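Nitrate transport protein (PDB 3HN0) is probably the substrate-binding component of an ABC transporter, named for nitrate uptake, though its true ligand remains uncertain. Local coordinates at residues R204-I218 and L232-Y244. Residues are numbered along the deposited sequence; the frame is centred on the assembly and turned at random.
Sequences RASCQKAVRYPKETI and LTPKSIERCKIYY. With EDO (1,2-ethanediol), chain E.
I237 packs as a knob into a hole formed by A210, P214, T217 and I218. Its CD1 lies 3.8 Å from P214 CB and 3.8 Å from I218 CG1. Chi1 of -70° sets I237 CG1 beside the backbone N and leaves CG2 anti to it, where CG2 lies near the carbonyl oxygen of A210. I218 runs past I237 in the opposite direction. Its CD1 comes to 3.3 Å from T233 C, at the start of helix 234-240, and its CG1 touches L232 CB. Cutting I218 back to an alanine removes CG1 and CD1 and is likely to leave a gap between L232, P234 and I237. P214 and P234 cross at about a right angle, CG to CB 3.9 Å.

A second apolar patch joins helix 204-212 to strand 242-244, which run nearly antiparallel. In one of the two conformers of I242, its CG2 meets C207 CB at 3.8 Å. There V211 and I242 slide past each other in opposite directions, V211 CG2 to I242 CB 4.0 Å.

No hydrogen bond joins the two segments directly. T233 and S236 form a capping box: T233 N donates almost straight to S236 OG (2.9 Å, 173°). K235 N also gives T233 OG1 a weak capping bond. A 1,2-ethanediol, probably from the crystallisation liquor, accepts from Y244 N through O2 at 2.8 Å. The R204 guanidinium is near the Y244 ring edge, but it pairs with D201, and Y244 OH bonds E200.

Helix 196-212 thus lies along edge strand 242-246 of the mixed sheet, with helix 16-19 touching C207 and I242. Q229 of the second subunit packs on V211 and Y243.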
loop_
_atom_site.group_PDB
_atom_site.type_symbol
_atom_site.label_atom_id
_atom_site.label_comp_id
_atom_site.label_asym_id
_atom_site.label_seq_id
_atom_site.Cartn_x
_atom_site.Cartn_y
_atom_site.Cartn_z
ATOM N N ARG A 204 -4.091 17.048 -8.786
ATOM C CA ARG A 204 -2.730 16.547 -8.573
ATOM C C ARG A 204 -1.813 17.648 -8.069
ATOM O O ARG A 204 -1.039 17.430 -7.164
ATOM C CB ARG A 204 -2.155 15.944 -9.835
ATOM C CG ARG A 204 -2.736 14.634 -10.197
ATOM C CD ARG A 204 -2.032 13.983 -11.469
ATOM N NE ARG A 204 -2.867 12.865 -11.888
ATOM C CZ ARG A 204 -3.767 12.884 -12.849
ATOM N NH1 ARG A 204 -3.848 13.878 -13.726
ATOM N NH2 ARG A 204 -4.537 11.833 -13.019
ATOM N N ALA A 205 -1.905 18.843 -8.643
ATOM C CA ALA A 205 -1.086 19.940 -8.213
ATOM C C ALA A 205 -1.386 20.355 -6.783
ATOM O O ALA A 205 -0.470 20.600 -5.965
ATOM C CB ALA A 205 -1.272 21.129 -9.169
ATOM N N SER A 206 -2.685 20.412 -6.456
ATOM C CA SER A 206 -3.116 20.796 -5.105
ATOM C C SER A 206 -2.657 19.761 -4.076
ATOM O O SER A 206 -2.189 20.117 -2.943
ATOM C CB SER A 206 -4.619 21.025 -5.072
ATOM O OG SER A 206 -5.052 21.514 -3.803
ATOM N N CYS A 207 -2.728 18.490 -4.468
ATOM C CA CYS A 207 -2.313 17.388 -3.564
ATOM C C CYS A 207 -0.796 17.479 -3.341
ATOM O O CYS A 207 -0.337 17.299 -2.225
ATOM C CB CYS A 207 -2.654 16.006 -4.140
ATOM S SG CYS A 207 -4.408 15.631 -4.022
ATOM N N GLN A 208 -0.035 17.731 -4.413
ATOM C CA GLN A 208 1.420 17.847 -4.345
ATOM C C GLN A 208 1.836 18.993 -3.426
ATOM O O GLN A 208 2.778 18.879 -2.622
ATOM C CB GLN A 208 2.000 18.037 -5.753
ATOM C CG GLN A 208 3.498 18.132 -5.794
ATOM C CD GLN A 208 4.053 17.913 -7.212
ATOM O OE1 GLN A 208 4.489 18.852 -7.859
ATOM N NE2 GLN A 208 3.981 16.677 -7.698
ATOM N N LYS A 209 1.123 20.090 -3.537
ATOM C CA LYS A 209 1.403 21.245 -2.741
ATOM C C LYS A 209 1.174 20.965 -1.262
ATOM O O LYS A 209 1.952 21.422 -0.466
ATOM C CB LYS A 209 0.583 22.450 -3.180
ATOM C CG LYS A 209 1.078 23.724 -2.504
ATOM C CD LYS A 209 0.384 24.962 -3.049
ATOM C CE LYS A 209 0.903 26.279 -2.481
ATOM N NZ LYS A 209 0.257 27.460 -3.201
ATOM N N ALA A 210 0.080 20.280 -0.906
ATOM C CA ALA A 210 -0.156 19.881 0.472
ATOM C C ALA A 210 1.018 19.093 1.013
ATOM O O ALA A 210 1.442 19.344 2.140
ATOM C CB ALA A 210 -1.502 19.070 0.613
ATOM N N VAL A 211 1.521 18.140 0.231
ATOM C CA VAL A 211 2.624 17.232 0.669
ATOM C C VAL A 211 3.989 17.921 0.744
ATOM O O VAL A 211 4.791 17.690 1.675
ATOM C CB VAL A 211 2.691 16.009 -0.264
ATOM C CG1 VAL A 211 3.985 15.259 -0.076
ATOM C CG2 VAL A 211 1.407 15.126 0.017
ATOM N N ARG A 212 4.251 18.790 -0.222
ATOM C CA ARG A 212 5.507 19.474 -0.324
ATOM C C ARG A 212 5.618 20.719 0.526
ATOM O O ARG A 212 6.718 20.997 1.012
ATOM C CB ARG A 212 5.854 19.800 -1.777
ATOM C CG ARG A 212 6.109 18.566 -2.591
ATOM C CD ARG A 212 6.597 18.846 -4.035
ATOM N NE ARG A 212 6.768 17.586 -4.781
ATOM C CZ ARG A 212 7.352 17.464 -5.976
ATOM N NH1 ARG A 212 7.834 18.529 -6.622
ATOM N NH2 ARG A 212 7.443 16.261 -6.533
ATOM N N TYR A 213 4.504 21.435 0.714
ATOM C CA TYR A 213 4.433 22.687 1.448
ATOM C C TYR A 213 3.380 22.590 2.548
ATOM O O TYR A 213 2.362 23.297 2.540
ATOM C CB TYR A 213 4.162 23.866 0.485
ATOM C CG TYR A 213 5.289 23.984 -0.502
ATOM C CD1 TYR A 213 6.483 24.626 -0.147
ATOM C CD2 TYR A 213 5.199 23.424 -1.782
ATOM C CE1 TYR A 213 7.549 24.688 -1.023
ATOM C CE2 TYR A 213 6.285 23.484 -2.676
ATOM C CZ TYR A 213 7.449 24.129 -2.283
ATOM O OH TYR A 213 8.535 24.223 -3.148
ATOM N N PRO A 214 3.602 21.682 3.498
ATOM C CA PRO A 214 2.546 21.498 4.523
ATOM C C PRO A 214 2.312 22.697 5.408
ATOM O O PRO A 214 1.164 23.008 5.766
ATOM C CB PRO A 214 3.023 20.249 5.305
ATOM C CG PRO A 214 4.537 20.257 5.110
ATOM C CD PRO A 214 4.695 20.718 3.661
ATOM N N LYS A 215 3.360 23.415 5.786
ATOM C CA LYS A 215 3.137 24.530 6.677
ATOM C C LYS A 215 2.313 25.616 5.991
ATOM O O LYS A 215 1.438 26.189 6.581
ATOM C CB LYS A 215 4.485 25.092 7.147
ATOM C CG LYS A 215 5.322 24.109 7.939
ATOM C CD LYS A 215 6.471 24.877 8.676
ATOM C CE LYS A 215 7.736 24.039 8.851
ATOM N NZ LYS A 215 7.442 22.620 9.221
ATOM N N GLU A 216 2.600 25.869 4.717
ATOM C CA GLU A 216 1.872 26.867 3.948
ATOM C C GLU A 216 0.431 26.437 3.734
ATOM O O GLU A 216 -0.471 27.245 3.740
ATOM C CB GLU A 216 2.576 27.070 2.591
ATOM C CG GLU A 216 3.965 27.696 2.735
ATOM C CD GLU A 216 5.187 26.714 2.950
ATOM O OE1 GLU A 216 5.049 25.505 3.271
ATOM O OE2 GLU A 216 6.338 27.197 2.811
ATOM N N THR A 217 0.245 25.141 3.551
ATOM C CA THR A 217 -1.095 24.542 3.368
ATOM C C THR A 217 -1.914 24.755 4.645
ATOM O O THR A 217 -3.035 25.238 4.593
ATOM C CB THR A 217 -0.970 23.073 2.991
ATOM O OG1 THR A 217 -0.238 22.958 1.761
ATOM C CG2 THR A 217 -2.366 22.370 2.856
ATOM N N ILE A 218 -1.317 24.421 5.795
ATOM C CA ILE A 218 -1.969 24.591 7.057
ATOM C C ILE A 218 -2.334 26.051 7.302
ATOM O O ILE A 218 -3.448 26.373 7.715
ATOM C CB ILE A 218 -1.093 24.037 8.215
ATOM C CG1 ILE A 218 -0.998 22.497 8.107
ATOM C CG2 ILE A 218 -1.669 24.461 9.589
ATOM C CD1 ILE A 218 0.114 21.841 8.906
ATOM N N LEU A 232 -3.840 21.252 12.989
ATOM C CA LEU A 232 -2.994 20.443 12.135
ATOM C C LEU A 232 -1.529 20.860 12.256
ATOM O O LEU A 232 -1.209 22.062 12.441
ATOM C CB LEU A 232 -3.395 20.598 10.686
ATOM C CG LEU A 232 -4.775 20.142 10.194
ATOM C CD1 LEU A 232 -4.898 20.539 8.742
ATOM C CD2 LEU A 232 -4.920 18.643 10.331
ATOM N N THR A 233 -0.647 19.864 12.104
ATOM C CA THR A 233 0.777 20.070 11.974
ATOM C C THR A 233 1.255 19.309 10.705
ATOM O O THR A 233 0.481 18.546 10.111
ATOM C CB THR A 233 1.547 19.519 13.202
ATOM O OG1 THR A 233 1.517 18.089 13.169
ATOM C CG2 THR A 233 0.981 20.072 14.504
ATOM N N PRO A 234 2.494 19.545 10.262
ATOM C CA PRO A 234 2.955 18.758 9.118
ATOM C C PRO A 234 2.854 17.259 9.326
ATOM O O PRO A 234 2.570 16.557 8.375
ATOM C CB PRO A 234 4.399 19.243 8.919
ATOM C CG PRO A 234 4.316 20.659 9.364
ATOM C CD PRO A 234 3.419 20.653 10.549
ATOM N N LYS A 235 3.012 16.758 10.557
ATOM C CA LYS A 235 2.805 15.317 10.790
ATOM C C LYS A 235 1.369 14.868 10.532
ATOM O O LYS A 235 1.138 13.792 10.023
ATOM C CB LYS A 235 3.250 14.905 12.183
ATOM C CG LYS A 235 4.764 14.762 12.291
ATOM C CD LYS A 235 5.143 14.155 13.639
ATOM C CE LYS A 235 6.565 14.530 14.084
ATOM N NZ LYS A 235 7.582 14.189 13.056
ATOM N N SER A 236 0.402 15.751 10.794
ATOM C CA SER A 236 -1.002 15.478 10.525
ATOM C C SER A 236 -1.170 15.274 9.020
ATOM O O SER A 236 -1.814 14.345 8.579
ATOM C CB SER A 236 -1.897 16.651 10.954
ATOM O OG SER A 236 -1.560 17.149 12.255
ATOM N N ILE A 237 -0.585 16.168 8.248
ATOM C CA ILE A 237 -0.675 16.038 6.777
ATOM C C ILE A 237 -0.048 14.745 6.292
ATOM O O ILE A 237 -0.648 14.020 5.504
ATOM C CB ILE A 237 -0.098 17.264 6.090
ATOM C CG1 ILE A 237 -1.052 18.435 6.346
ATOM C CG2 ILE A 237 0.056 17.008 4.582
ATOM C CD1 ILE A 237 -0.694 19.701 5.586
ATOM N N GLU A 238 1.125 14.395 6.858
ATOM C CA GLU A 238 1.776 13.137 6.513
ATOM C C GLU A 238 0.878 11.932 6.747
ATOM O O GLU A 238 0.782 11.029 5.888
ATOM C CB GLU A 238 3.106 12.920 7.256
ATOM C CG GLU A 238 4.284 13.749 6.799
ATOM C CD GLU A 238 5.438 13.777 7.850
ATOM O OE1 GLU A 238 5.573 12.835 8.701
ATOM O OE2 GLU A 238 6.200 14.763 7.813
ATOM N N ARG A 239 0.199 11.903 7.901
ATOM C CA ARG A 239 -0.732 10.829 8.207
ATOM C C ARG A 239 -1.946 10.721 7.270
ATOM O O ARG A 239 -2.548 9.679 7.160
ATOM C CB ARG A 239 -1.197 10.909 9.665
ATOM C CG ARG A 239 -0.077 10.588 10.649
ATOM C CD ARG A 239 -0.596 10.320 12.049
ATOM N NE ARG A 239 -1.046 11.564 12.646
ATOM C CZ ARG A 239 -0.365 12.315 13.520
ATOM N NH1 ARG A 239 0.866 12.000 13.945
ATOM N NH2 ARG A 239 -0.925 13.409 13.974
ATOM N N CYS A 240 -2.316 11.821 6.632
ATOM C CA CYS A 240 -3.434 11.790 5.696
ATOM C C CYS A 240 -3.066 11.115 4.388
ATOM O O CYS A 240 -3.977 10.709 3.642
ATOM C CB CYS A 240 -3.961 13.216 5.380
ATOM S SG CYS A 240 -4.689 13.981 6.831
ATOM N N LYS A 241 -1.770 10.992 4.077
ATOM C CA LYS A 241 -1.364 10.252 2.856
ATOM C C LYS A 241 -2.105 10.823 1.618
ATOM O O LYS A 241 -2.857 10.122 0.912
ATOM C CB LYS A 241 -1.643 8.739 2.988
ATOM C CG LYS A 241 -0.891 8.038 4.172
ATOM C CD LYS A 241 0.628 8.114 4.000
ATOM C CE LYS A 241 1.405 7.405 5.140
ATOM N NZ LYS A 241 1.687 8.335 6.269
ATOM N N ILE A 242 -1.821 12.086 1.355
ATOM C CA ILE A 242 -2.480 12.872 0.324
ATOM C C ILE A 242 -1.799 12.587 -1.026
ATOM O O ILE A 242 -0.599 12.809 -1.188
ATOM C CB ILE A 242 -2.477 14.396 0.682
ATOM C CG1 ILE A 242 -3.187 14.645 2.032
ATOM C CG2 ILE A 242 -3.068 15.262 -0.446
ATOM C CD1 ILE A 242 -4.743 14.430 2.026
ATOM N N TYR A 243 -2.597 12.134 -1.992
ATOM C CA TYR A 243 -2.131 11.831 -3.341
ATOM C C TYR A 243 -3.322 11.454 -4.192
ATOM O O TYR A 243 -4.139 10.624 -3.777
ATOM C CB TYR A 243 -1.175 10.656 -3.316
ATOM C CG TYR A 243 -0.518 10.337 -4.643
ATOM C CD1 TYR A 243 0.558 11.085 -5.096
ATOM C CD2 TYR A 243 -0.939 9.265 -5.441
ATOM C CE1 TYR A 243 1.203 10.782 -6.295
ATOM C CE2 TYR A 243 -0.285 8.959 -6.641
ATOM C CZ TYR A 243 0.786 9.721 -7.059
ATOM O OH TYR A 243 1.428 9.439 -8.264
ATOM N N TYR A 244 -3.421 12.020 -5.382
ATOM C CA TYR A 244 -4.566 11.715 -6.218
ATOM C C TYR A 244 -4.254 10.552 -7.172
ATOM O O TYR A 244 -3.296 10.606 -7.956
ATOM C CB TYR A 244 -5.048 12.957 -6.991
ATOM C CG TYR A 244 -6.240 12.614 -7.824
ATOM C CD1 TYR A 244 -7.473 12.486 -7.251
ATOM C CD2 TYR A 244 -6.107 12.341 -9.173
ATOM C CE1 TYR A 244 -8.566 12.126 -8.004
ATOM C CE2 TYR A 244 -7.207 12.044 -9.943
ATOM C CZ TYR A 244 -8.413 11.895 -9.356
ATOM O OH TYR A 244 -9.541 11.578 -10.084
HETATM C C1 EDO E . 0.503 14.896 -7.431
HETATM O O1 EDO E . 0.825 13.826 -8.315
HETATM C C2 EDO E . -0.147 14.422 -6.144
HETATM O O2 EDO E . -1.367 13.717 -6.371
#